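Local coordinates for protein citrinin polyketide synthase (Monascus purpureus, PDB 5MPT) that builds the polyketide precursor of the mycotoxin citrinin, this chain being the C-methyltransferase domain of that multidomain, non-reducing synthase, captured with S-adenosylhomocysteine, at residues Y237-L242 against M260-V265; L211-G216 against H280-T285; A27-I32 against E366-E371. One frame throughout, in Å; residues are numbered along the deposited sequence. Where two conformers were deposited one is given.

Interaction 1 (Y237-L242 against M260-V265); sequences YTMTDL and MKFKVV. With SAH (S-adenosyl-L-homocysteine), chain B.
Backbone pairing between Tyr237-Asp241 and Met260-Val264 shows how two parallel strands are zipped: donors come from both, in the staggered pattern of parallel pairing. Lys261 N donates to Tyr237 O at 2.9 Å in a nearly straight bond (175°), Met239 N to Lys261 O, and Lys263 N to Met239 O. Past this regular part Val265 N still reaches Asp241 O at 3.0 Å, but from above the carbonyl plane, as the strands loosen toward their C-terminal ends.

Sulfur and apolar contacts occupy the face of Tyr237, Met239, Met260 and Phe262. Met260 runs alongside Tyr237; in the conformer described, bends at chi2 and chi3 (-62° and -63°) leave SD 4.7 Å from the Tyr237 ring centroid, an oblique Met-aromatic contact, and CE 3.6 Å from Tyr237 CD1. Met239 SD forms a second one, oblique to the Phe262 ring and 4.0 Å from its CE2. On the reverse face Thr240 packs on Val265 CG2, just past the strand; its OG1 bonds to Glu212 O, and a water donates to Thr240 OG1 and Val265 O.

Ligand bonds come from Asp241, whose carboxylate takes one ribose hydroxyl on each oxygen: SAH O3' lies 2.7 Å from OD1 and SAH O2' 2.7 Å from OD2. An acidic residue near the end of the second strand, gripping the ribose, is a hallmark of Rossmann-like methyltransferases. Ser243 N also binds OD2, helping to fix the carboxylate.

The strands belong to a beta-alpha-beta unit through helix 244-253, which packs on Met239 and Phe262; helix 221-231 touches Tyr237 and Met260, and strand 208-213 flanks 235-241, leaving 260-264 outermost.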
loop_
_atom_site.group_PDB
_atom_site.type_symbol
_atom_site.label_atom_id
_atom_site.label_comp_id
_atom_site.label_asym_id
_atom_site.label_seq_id
_atom_site.Cartn_x
_atom_site.Cartn_y
_atom_site.Cartn_z
ATOM N N TYR A 237 22.193 1.593 -4.629
ATOM C CA TYR A 237 20.739 1.454 -4.511
ATOM C C TYR A 237 20.202 0.688 -5.706
ATOM O O TYR A 237 20.277 1.171 -6.839
ATOM C CB TYR A 237 20.092 2.821 -4.438
ATOM C CG TYR A 237 18.655 2.821 -3.987
ATOM C CD1 TYR A 237 17.630 2.436 -4.841
ATOM C CD2 TYR A 237 18.324 3.248 -2.713
ATOM C CE1 TYR A 237 16.307 2.475 -4.421
ATOM C CE2 TYR A 237 17.021 3.295 -2.289
ATOM C CZ TYR A 237 16.011 2.902 -3.148
ATOM O OH TYR A 237 14.709 2.956 -2.706
ATOM N N THR A 238 19.679 -0.508 -5.456
ATOM C CA THR A 238 19.138 -1.355 -6.498
ATOM C C THR A 238 17.624 -1.215 -6.434
ATOM O O THR A 238 16.978 -1.656 -5.473
ATOM C CB THR A 238 19.604 -2.804 -6.330
ATOM O OG1 THR A 238 21.038 -2.850 -6.303
ATOM C CG2 THR A 238 19.111 -3.675 -7.476
ATOM N N MET A 239 17.066 -0.569 -7.444
ATOM C CA MET A 239 15.634 -0.400 -7.555
ATOM C C MET A 239 15.085 -1.551 -8.387
ATOM O O MET A 239 15.540 -1.780 -9.515
ATOM C CB MET A 239 15.316 0.939 -8.203
ATOM C CG MET A 239 13.852 1.226 -8.269
ATOM S SD MET A 239 13.518 2.569 -9.386
ATOM C CE MET A 239 11.741 2.652 -9.191
ATOM N N THR A 240 14.119 -2.280 -7.834
ATOM C CA THR A 240 13.587 -3.459 -8.507
ATOM C C THR A 240 12.064 -3.506 -8.438
ATOM O O THR A 240 11.426 -2.826 -7.629
ATOM C CB THR A 240 14.164 -4.742 -7.901
ATOM O OG1 THR A 240 13.461 -5.089 -6.706
ATOM C CG2 THR A 240 15.654 -4.599 -7.585
ATOM N N ASP A 241 11.483 -4.325 -9.321
ATOM C CA ASP A 241 10.038 -4.542 -9.368
ATOM C C ASP A 241 9.793 -5.751 -10.246
ATOM O O ASP A 241 10.649 -6.142 -11.032
ATOM C CB ASP A 241 9.275 -3.333 -9.939
ATOM C CG ASP A 241 7.774 -3.349 -9.598
ATOM O OD1 ASP A 241 7.339 -2.747 -8.592
ATOM O OD2 ASP A 241 7.002 -3.954 -10.351
ATOM N N LEU A 242 8.602 -6.318 -10.104
ATOM C CA LEU A 242 8.173 -7.357 -11.020
ATOM C C LEU A 242 8.008 -6.826 -12.438
ATOM O O LEU A 242 8.179 -7.587 -13.396
ATOM C CB LEU A 242 6.847 -7.959 -10.539
ATOM C CG LEU A 242 6.425 -9.258 -11.270
ATOM C CD1 LEU A 242 7.449 -10.359 -11.096
ATOM C CD2 LEU A 242 5.094 -9.745 -10.738
ATOM N N MET A 260 22.947 4.172 -8.796
ATOM C CA MET A 260 21.744 3.385 -9.033
ATOM C C MET A 260 22.042 2.151 -9.869
ATOM O O MET A 260 22.820 2.199 -10.825
ATOM C CB MET A 260 20.674 4.220 -9.737
ATOM C CG MET A 260 20.114 5.329 -8.884
ATOM S SD MET A 260 19.272 4.768 -7.386
ATOM C CE MET A 260 17.922 3.839 -8.112
ATOM N N LYS A 261 21.411 1.051 -9.484
ATOM C CA LYS A 261 21.257 -0.126 -10.314
ATOM C C LYS A 261 19.754 -0.346 -10.469
ATOM O O LYS A 261 18.973 0.021 -9.586
ATOM C CB LYS A 261 21.935 -1.359 -9.685
ATOM C CG LYS A 261 23.381 -1.148 -9.158
ATOM C CD LYS A 261 24.404 -0.838 -10.252
ATOM C CE LYS A 261 24.680 -2.031 -11.158
ATOM N NZ LYS A 261 25.681 -1.706 -12.222
ATOM N N PHE A 262 19.339 -0.916 -11.604
ATOM C CA PHE A 262 17.935 -1.191 -11.890
ATOM C C PHE A 262 17.786 -2.628 -12.386
ATOM O O PHE A 262 18.548 -3.065 -13.252
ATOM C CB PHE A 262 17.368 -0.247 -12.972
ATOM C CG PHE A 262 17.518 1.201 -12.657
ATOM C CD1 PHE A 262 18.725 1.851 -12.875
ATOM C CD2 PHE A 262 16.454 1.922 -12.150
ATOM C CE1 PHE A 262 18.864 3.195 -12.583
ATOM C CE2 PHE A 262 16.596 3.251 -11.860
ATOM C CZ PHE A 262 17.801 3.888 -12.078
ATOM N N LYS A 263 16.785 -3.353 -11.875
ATOM C CA LYS A 263 16.654 -4.774 -12.189
ATOM C C LYS A 263 15.232 -5.259 -11.891
ATOM O O LYS A 263 14.591 -4.792 -10.944
ATOM C CB LYS A 263 17.689 -5.614 -11.403
ATOM C CG LYS A 263 17.699 -7.118 -11.742
ATOM C CD LYS A 263 18.776 -7.915 -10.948
ATOM C CE LYS A 263 18.838 -9.405 -11.364
ATOM N NZ LYS A 263 19.895 -10.175 -10.637
ATOM N N VAL A 264 14.741 -6.181 -12.731
ATOM C CA VAL A 264 13.480 -6.886 -12.497
ATOM C C VAL A 264 13.713 -7.999 -11.483
ATOM O O VAL A 264 14.556 -8.881 -11.695
ATOM C CB VAL A 264 12.928 -7.466 -13.813
ATOM C CG1 VAL A 264 11.625 -8.220 -13.563
ATOM C CG2 VAL A 264 12.712 -6.360 -14.847
ATOM N N VAL A 265 12.956 -7.987 -10.388
ATOM C CA VAL A 265 13.104 -8.990 -9.337
ATOM C C VAL A 265 11.722 -9.374 -8.841
ATOM O O VAL A 265 10.906 -8.504 -8.517
ATOM C CB VAL A 265 13.967 -8.497 -8.161
ATOM C CG1 VAL A 265 13.945 -9.523 -7.015
ATOM C CG2 VAL A 265 15.369 -8.216 -8.629
HETATM N N SAH B . 5.966 0.662 -3.978
HETATM C CA SAH B . 4.875 0.934 -4.961
HETATM C CB SAH B . 3.452 1.038 -4.424
HETATM C CG SAH B . 2.811 -0.286 -4.050
HETATM S SD SAH B . 2.175 -1.017 -5.598
HETATM C C SAH B . 5.214 2.273 -5.673
HETATM O O SAH B . 4.703 2.323 -6.885
HETATM O OXT SAH B . 5.833 3.176 -5.166
HETATM C "C5'" SAH B . 2.800 -2.716 -5.518
HETATM C "C4'" SAH B . 4.030 -2.834 -6.395
HETATM O "O4'" SAH B . 4.533 -4.169 -6.167
HETATM C "C3'" SAH B . 3.778 -2.709 -7.903
HETATM O "O3'" SAH B . 4.814 -1.886 -8.432
HETATM C "C2'" SAH B . 3.872 -4.160 -8.404
HETATM O "O2'" SAH B . 4.390 -4.252 -9.729
HETATM C "C1'" SAH B . 4.859 -4.750 -7.404
HETATM N N9 SAH B . 4.814 -6.198 -7.239
HETATM C C8 SAH B . 3.714 -7.012 -7.190
HETATM N N7 SAH B . 3.994 -8.288 -7.081
HETATM C C5 SAH B . 5.382 -8.319 -7.063
HETATM C C6 SAH B . 6.309 -9.375 -6.971
HETATM N N6 SAH B . 5.969 -10.668 -6.914
HETATM N N1 SAH B . 7.617 -9.056 -6.976
HETATM C C2 SAH B . 7.974 -7.771 -7.066
HETATM N N3 SAH B . 7.198 -6.690 -7.153
HETATM C C4 SAH B . 5.899 -7.036 -7.152
HETATM O O HOH W 1 11.030 -6.243 -6.706
#

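Interaction 2 (L211-G216 against H280-T285); sequences LEMGAG and HIILAT. With SAH (S-adenosyl-L-homocysteine), chain B.
The glycine-rich turn after the first strand of a Rossmann-like methyltransferase, here Gly214-Gly216, joins with the end of the fourth strand, at Thr285, to hold the amino-acid part of the cofactor product. The amino nitrogen of SAH donates to two backbone carbonyls, Gly214 O at 2.8 Å and Thr285 O at 2.9 Å, and is thus gripped jointly by the two segments. Both glycines have positive phi, a conformation common for glycine, and the turn comes close to the ribose: Gly216 CA lies 3.1 Å from SAH O3'.

Behind the site the strands pair in parallel. Leu211 N donates to Ile281 O, Leu283 N to Leu211 O, and Met213 N to Leu283 O at 2.9 Å, the last approaching nearly along the C=O axis (171°). Beyond Met213 the direct pairing gives way to a water, which accepts from Thr285 N and lies within donating distance of Met213 O (2.8 Å) and Glu212 OE2.

Side chains divide between two faces. In the conformer described, chi1 of -61° sets Met213 CG and an extended chi2 carries SD onward, both 4.0 Å from Ile282 CG2. On the reverse, the fully extended Glu212 passes its CG 4.2 Å from Leu283 CB; beyond it OE1 is bonded to the hydroxyls of Tyr237 and Thr221, which probably help to stabilise this buried carboxylate. Thr285 OG1 bonds with Thr220 OG1.

These strands lie in the middle of the mixed sheet: 235-241 flanks 208-213, 309-316 flanks 279-285, and helix 294-304 packs on Met213 and Ile282 through Ile301 and Ile304.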
loop_
_atom_site.group_PDB
_atom_site.type_symbol
_atom_site.label_atom_id
_atom_site.label_comp_id
_atom_site.label_asym_id
_atom_site.label_seq_id
_atom_site.Cartn_x
_atom_site.Cartn_y
_atom_site.Cartn_z
ATOM N N LEU A 211 18.409 -2.425 -1.387
ATOM C CA LEU A 211 17.610 -2.964 -2.478
ATOM C C LEU A 211 16.143 -2.689 -2.196
ATOM O O LEU A 211 15.630 -3.045 -1.129
ATOM C CB LEU A 211 17.853 -4.460 -2.655
ATOM C CG LEU A 211 17.198 -5.114 -3.885
ATOM C CD1 LEU A 211 18.152 -6.171 -4.466
ATOM C CD2 LEU A 211 15.873 -5.712 -3.508
ATOM N N GLU A 212 15.468 -2.079 -3.151
ATOM C CA GLU A 212 14.050 -1.790 -3.026
ATOM C C GLU A 212 13.271 -2.791 -3.870
ATOM O O GLU A 212 13.504 -2.915 -5.077
ATOM C CB GLU A 212 13.729 -0.352 -3.439
ATOM C CG GLU A 212 12.262 -0.040 -3.270
ATOM C CD GLU A 212 11.872 1.355 -3.676
ATOM O OE1 GLU A 212 12.730 2.104 -4.186
ATOM O OE2 GLU A 212 10.676 1.675 -3.515
ATOM N N MET A 213 12.370 -3.512 -3.219
ATOM C CA MET A 213 11.465 -4.402 -3.918
ATOM C C MET A 213 10.139 -3.706 -4.169
ATOM O O MET A 213 9.735 -2.813 -3.432
ATOM C CB MET A 213 11.243 -5.675 -3.116
ATOM C CG MET A 213 12.549 -6.417 -2.903
ATOM S SD MET A 213 12.307 -7.985 -2.086
ATOM C CE MET A 213 13.618 -8.954 -2.815
ATOM N N GLY A 214 9.494 -4.131 -5.248
ATOM C CA GLY A 214 8.184 -3.570 -5.584
ATOM C C GLY A 214 8.214 -2.064 -5.702
ATOM O O GLY A 214 7.236 -1.377 -5.354
ATOM N N ALA A 215 9.311 -1.526 -6.228
ATOM C CA ALA A 215 9.494 -0.081 -6.240
ATOM C C ALA A 215 8.484 0.605 -7.143
ATOM O O ALA A 215 8.186 1.793 -6.952
ATOM C CB ALA A 215 10.920 0.256 -6.681
ATOM N N GLY A 216 7.951 -0.119 -8.115
ATOM C CA GLY A 216 6.855 0.354 -8.920
ATOM C C GLY A 216 7.064 1.722 -9.522
ATOM O O GLY A 216 8.015 1.935 -10.286
ATOM N N HIS A 280 22.392 -4.732 2.797
ATOM C CA HIS A 280 22.218 -4.228 4.163
ATOM C C HIS A 280 20.763 -3.954 4.492
ATOM O O HIS A 280 20.315 -4.218 5.616
ATOM C CB HIS A 280 22.991 -2.920 4.369
ATOM C CG HIS A 280 24.471 -3.086 4.300
ATOM N ND1 HIS A 280 25.177 -2.928 3.127
ATOM C CD2 HIS A 280 25.380 -3.387 5.255
ATOM C CE1 HIS A 280 26.463 -3.125 3.366
ATOM N NE2 HIS A 280 26.605 -3.417 4.644
ATOM N N ILE A 281 20.017 -3.444 3.519
ATOM C CA ILE A 281 18.664 -2.932 3.706
ATOM C C ILE A 281 17.808 -3.356 2.537
ATOM O O ILE A 281 18.174 -3.141 1.374
ATOM C CB ILE A 281 18.660 -1.396 3.816
ATOM C CG1 ILE A 281 19.606 -0.948 4.905
ATOM C CG2 ILE A 281 17.263 -0.878 4.045
ATOM C CD1 ILE A 281 19.755 0.578 4.941
ATOM N N ILE A 282 16.658 -3.948 2.833
ATOM C CA ILE A 282 15.614 -4.127 1.840
ATOM C C ILE A 282 14.431 -3.254 2.225
ATOM O O ILE A 282 13.893 -3.364 3.331
ATOM C CB ILE A 282 15.211 -5.593 1.684
ATOM C CG1 ILE A 282 16.387 -6.308 1.038
ATOM C CG2 ILE A 282 13.939 -5.741 0.798
ATOM C CD1 ILE A 282 16.267 -7.761 0.994
ATOM N N LEU A 283 14.090 -2.355 1.321
ATOM C CA LEU A 283 12.905 -1.509 1.378
ATOM C C LEU A 283 11.787 -2.150 0.571
ATOM O O LEU A 283 12.045 -2.655 -0.515
ATOM C CB LEU A 283 13.237 -0.131 0.809
ATOM C CG LEU A 283 14.305 0.685 1.542
ATOM C CD1 LEU A 283 14.450 2.063 0.912
ATOM C CD2 LEU A 283 13.997 0.802 3.018
ATOM N N ALA A 284 10.539 -2.104 1.081
ATOM C CA ALA A 284 9.426 -2.784 0.402
ATOM C C ALA A 284 8.137 -2.091 0.837
ATOM O O ALA A 284 7.624 -2.358 1.931
ATOM C CB ALA A 284 9.403 -4.272 0.724
ATOM N N THR A 285 7.610 -1.241 -0.036
ATOM C CA THR A 285 6.426 -0.445 0.268
ATOM C C THR A 285 5.236 -1.059 -0.442
ATOM O O THR A 285 5.134 -0.973 -1.669
ATOM C CB THR A 285 6.635 1.004 -0.159
ATOM O OG1 THR A 285 7.707 1.556 0.608
ATOM C CG2 THR A 285 5.343 1.835 -0.028
HETATM N N SAH B . 5.966 0.662 -3.978
HETATM C CA SAH B . 4.875 0.934 -4.961
HETATM C CB SAH B . 3.452 1.038 -4.424
HETATM C CG SAH B . 2.811 -0.286 -4.050
HETATM S SD SAH B . 2.175 -1.017 -5.598
HETATM C C SAH B . 5.214 2.273 -5.673
HETATM O O SAH B . 4.703 2.323 -6.885
HETATM O OXT SAH B . 5.833 3.176 -5.166
HETATM C "C5'" SAH B . 2.800 -2.716 -5.518
HETATM C "C4'" SAH B . 4.030 -2.834 -6.395
HETATM O "O4'" SAH B . 4.533 -4.169 -6.167
HETATM C "C3'" SAH B . 3.778 -2.709 -7.903
HETATM O "O3'" SAH B . 4.814 -1.886 -8.432
HETATM C "C2'" SAH B . 3.872 -4.160 -8.404
HETATM O "O2'" SAH B . 4.390 -4.252 -9.729
HETATM C "C1'" SAH B . 4.859 -4.750 -7.404
HETATM N N9 SAH B . 4.814 -6.198 -7.239
HETATM C C8 SAH B . 3.714 -7.012 -7.190
HETATM N N7 SAH B . 3.994 -8.288 -7.081
HETATM C C5 SAH B . 5.382 -8.319 -7.063
HETATM C C6 SAH B . 6.309 -9.375 -6.971
HETATM N N6 SAH B . 5.969 -10.668 -6.914
HETATM N N1 SAH B . 7.617 -9.056 -6.976
HETATM C C2 SAH B . 7.974 -7.771 -7.066
HETATM N N3 SAH B . 7.198 -6.690 -7.153
HETATM C C4 SAH B . 5.899 -7.036 -7.152
HETATM O O HOH W 2 8.731 -0.331 -2.595
#

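Interaction 3 (A27-I32 against E366-E371); sequences ATDDFI and EGTRPE
Asp29, in the first turn of helix 28-34, inserts its carboxylate into the loop at Thr368-Arg369, the tight part of this contact. Thr368 N donates to OD2 of Asp29 at 2.7 Å on its syn lone pair, while Thr368 OG1, in the conformer described, reaches the same oxygen at 2.9 Å from above the carboxylate plane. Arg369 N binds Asp29 OD1 at 3.0 Å, also from out of the plane. Gly367 CA comes 3.5 Å from Asp29 OD1, a close backbone approach. Beside this polar grip, the extended Arg369 chain slides past Ile32 in the opposite direction, bringing CD to 3.6 Å from Ile32 CG2. The same methyl meets Glu371 OE1, while Glu371 OE2 is hydrogen-bonded to Tyr41 N.

Away from the carboxylate the join is looser and watery. Arg369 NE donates to a water in the guanidinium plane that makes only a weak, 3.4 Å bond to Asp29 O; a second water accepts from Asp29 N and weakly reaches Glu366 O. The Glu366 carboxylate forms a salt bridge with Lys25.

Two backbone amides on one carboxylate imply that Asp29 is probably kept ionised, and that it fixes the loop's backbone rather than pairing with the Arg369 charge.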
loop_
_atom_site.group_PDB
_atom_site.type_symbol
_atom_site.label_atom_id
_atom_site.label_comp_id
_atom_site.label_asym_id
_atom_site.label_seq_id
_atom_site.Cartn_x
_atom_site.Cartn_y
_atom_site.Cartn_z
ATOM N N ALA A 27 8.288 9.385 16.889
ATOM C CA ALA A 27 7.823 10.560 16.168
ATOM C C ALA A 27 6.656 10.253 15.228
ATOM O O ALA A 27 6.292 11.121 14.433
ATOM C CB ALA A 27 8.970 11.154 15.353
ATOM N N THR A 28 6.089 9.042 15.279
ATOM C CA THR A 28 5.037 8.655 14.332
ATOM C C THR A 28 3.895 9.677 14.278
ATOM O O THR A 28 3.523 10.136 13.195
ATOM C CB THR A 28 4.491 7.250 14.663
ATOM O OG1 THR A 28 5.562 6.301 14.646
ATOM C CG2 THR A 28 3.464 6.798 13.635
ATOM N N ASP A 29 3.332 10.039 15.434
ATOM C CA ASP A 29 2.235 11.010 15.482
ATOM C C ASP A 29 2.661 12.370 14.951
ATOM O O ASP A 29 1.876 13.067 14.298
ATOM C CB ASP A 29 1.729 11.159 16.900
ATOM C CG ASP A 29 0.924 9.985 17.368
ATOM O OD1 ASP A 29 0.261 9.349 16.530
ATOM O OD2 ASP A 29 0.909 9.714 18.584
ATOM N N ASP A 30 3.916 12.742 15.191
ATOM C CA ASP A 30 4.455 13.967 14.617
ATOM C C ASP A 30 4.461 13.921 13.102
ATOM O O ASP A 30 4.178 14.933 12.454
ATOM C CB ASP A 30 5.890 14.220 15.095
ATOM C CG ASP A 30 6.005 14.451 16.615
ATOM O OD1 ASP A 30 5.474 15.454 17.118
ATOM O OD2 ASP A 30 6.685 13.655 17.299
ATOM N N PHE A 31 4.854 12.778 12.509
ATOM C CA PHE A 31 4.847 12.694 11.049
ATOM C C PHE A 31 3.428 12.765 10.497
ATOM O O PHE A 31 3.199 13.404 9.470
ATOM C CB PHE A 31 5.561 11.412 10.554
ATOM C CG PHE A 31 7.050 11.534 10.563
ATOM C CD1 PHE A 31 7.704 12.131 9.504
ATOM C CD2 PHE A 31 7.767 11.196 11.676
ATOM C CE1 PHE A 31 9.014 12.324 9.526
ATOM C CE2 PHE A 31 9.126 11.375 11.696
ATOM C CZ PHE A 31 9.744 11.942 10.613
ATOM N N ILE A 32 2.465 12.159 11.201
ATOM C CA ILE A 32 1.070 12.169 10.774
ATOM C C ILE A 32 0.529 13.596 10.763
ATOM O O ILE A 32 -0.111 14.035 9.799
ATOM C CB ILE A 32 0.260 11.241 11.700
ATOM C CG1 ILE A 32 0.620 9.781 11.413
ATOM C CG2 ILE A 32 -1.246 11.464 11.536
ATOM C CD1 ILE A 32 0.142 8.845 12.477
ATOM N N GLU A 366 4.119 3.117 15.851
ATOM C CA GLU A 366 2.848 3.215 16.538
ATOM C C GLU A 366 2.691 4.630 17.058
ATOM O O GLU A 366 3.665 5.382 17.195
ATOM C CB GLU A 366 2.735 2.194 17.672
ATOM C CG GLU A 366 3.813 2.177 18.691
ATOM C CD GLU A 366 3.790 0.863 19.470
ATOM O OE1 GLU A 366 2.870 0.041 19.229
ATOM O OE2 GLU A 366 4.678 0.649 20.317
ATOM N N GLY A 367 1.447 4.966 17.363
ATOM C CA GLY A 367 1.126 6.271 17.911
ATOM C C GLY A 367 -0.256 6.301 18.521
ATOM O O GLY A 367 -1.003 5.321 18.496
ATOM N N THR A 368 -0.611 7.474 19.047
ATOM C CA THR A 368 -1.940 7.682 19.617
ATOM C C THR A 368 -2.966 8.126 18.584
ATOM O O THR A 368 -4.171 7.895 18.778
ATOM C CB THR A 368 -1.867 8.722 20.744
ATOM O OG1 THR A 368 -1.534 9.998 20.188
ATOM C CG2 THR A 368 -0.817 8.325 21.770
ATOM N N ARG A 369 -2.536 8.747 17.494
ATOM C CA ARG A 369 -3.474 9.106 16.451
ATOM C C ARG A 369 -4.017 7.858 15.753
ATOM O O ARG A 369 -3.294 6.870 15.579
ATOM C CB ARG A 369 -2.794 10.038 15.446
ATOM C CG ARG A 369 -2.434 11.391 16.049
ATOM C CD ARG A 369 -1.715 12.276 15.035
ATOM N NE ARG A 369 -1.391 13.560 15.654
ATOM C CZ ARG A 369 -2.242 14.583 15.719
ATOM N NH1 ARG A 369 -3.467 14.455 15.193
ATOM N NH2 ARG A 369 -1.882 15.726 16.305
ATOM N N PRO A 370 -5.293 7.859 15.372
ATOM C CA PRO A 370 -5.871 6.669 14.726
ATOM C C PRO A 370 -5.167 6.289 13.440
ATOM O O PRO A 370 -5.120 5.105 13.106
ATOM C CB PRO A 370 -7.333 7.086 14.489
ATOM C CG PRO A 370 -7.328 8.602 14.528
ATOM C CD PRO A 370 -6.275 8.945 15.521
ATOM N N GLU A 371 -4.608 7.263 12.714
ATOM C CA GLU A 371 -3.926 6.980 11.465
ATOM C C GLU A 371 -2.678 6.151 11.681
ATOM O O GLU A 371 -2.246 5.463 10.760
ATOM C CB GLU A 371 -3.569 8.285 10.763
ATOM C CG GLU A 371 -4.758 9.133 10.357
ATOM C CD GLU A 371 -5.348 10.021 11.452
ATOM O OE1 GLU A 371 -4.708 10.278 12.519
ATOM O OE2 GLU A 371 -6.474 10.526 11.217
HETATM O O HOH W 3 0.927 14.838 16.979
HETATM O O HOH W 4 4.085 8.606 18.195
#

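Overall arrangement
From the N terminus the chain first passes Ala27-Ile32, in the helix-turn-helix domain, whose partner, Glu366-Glu371, comes 334 residues later between strands 361-364 and 375-381. Interaction 3 therefore closes the longest loop, and the other two nest within it. Interaction 2 closes the next, from Leu211-Gly216 to His280-Thr285, and interaction 1 lies inside that as a local beta-alpha-beta pairing. Interactions 1 and 2 share one sheet, where strands 235-241 and 208-213 are neighbours, and bind the same SAH. Interaction 3 stands apart, about 14 Å from interaction 2 between nearest atoms, tying the N-terminal helices to the sheet's far edge.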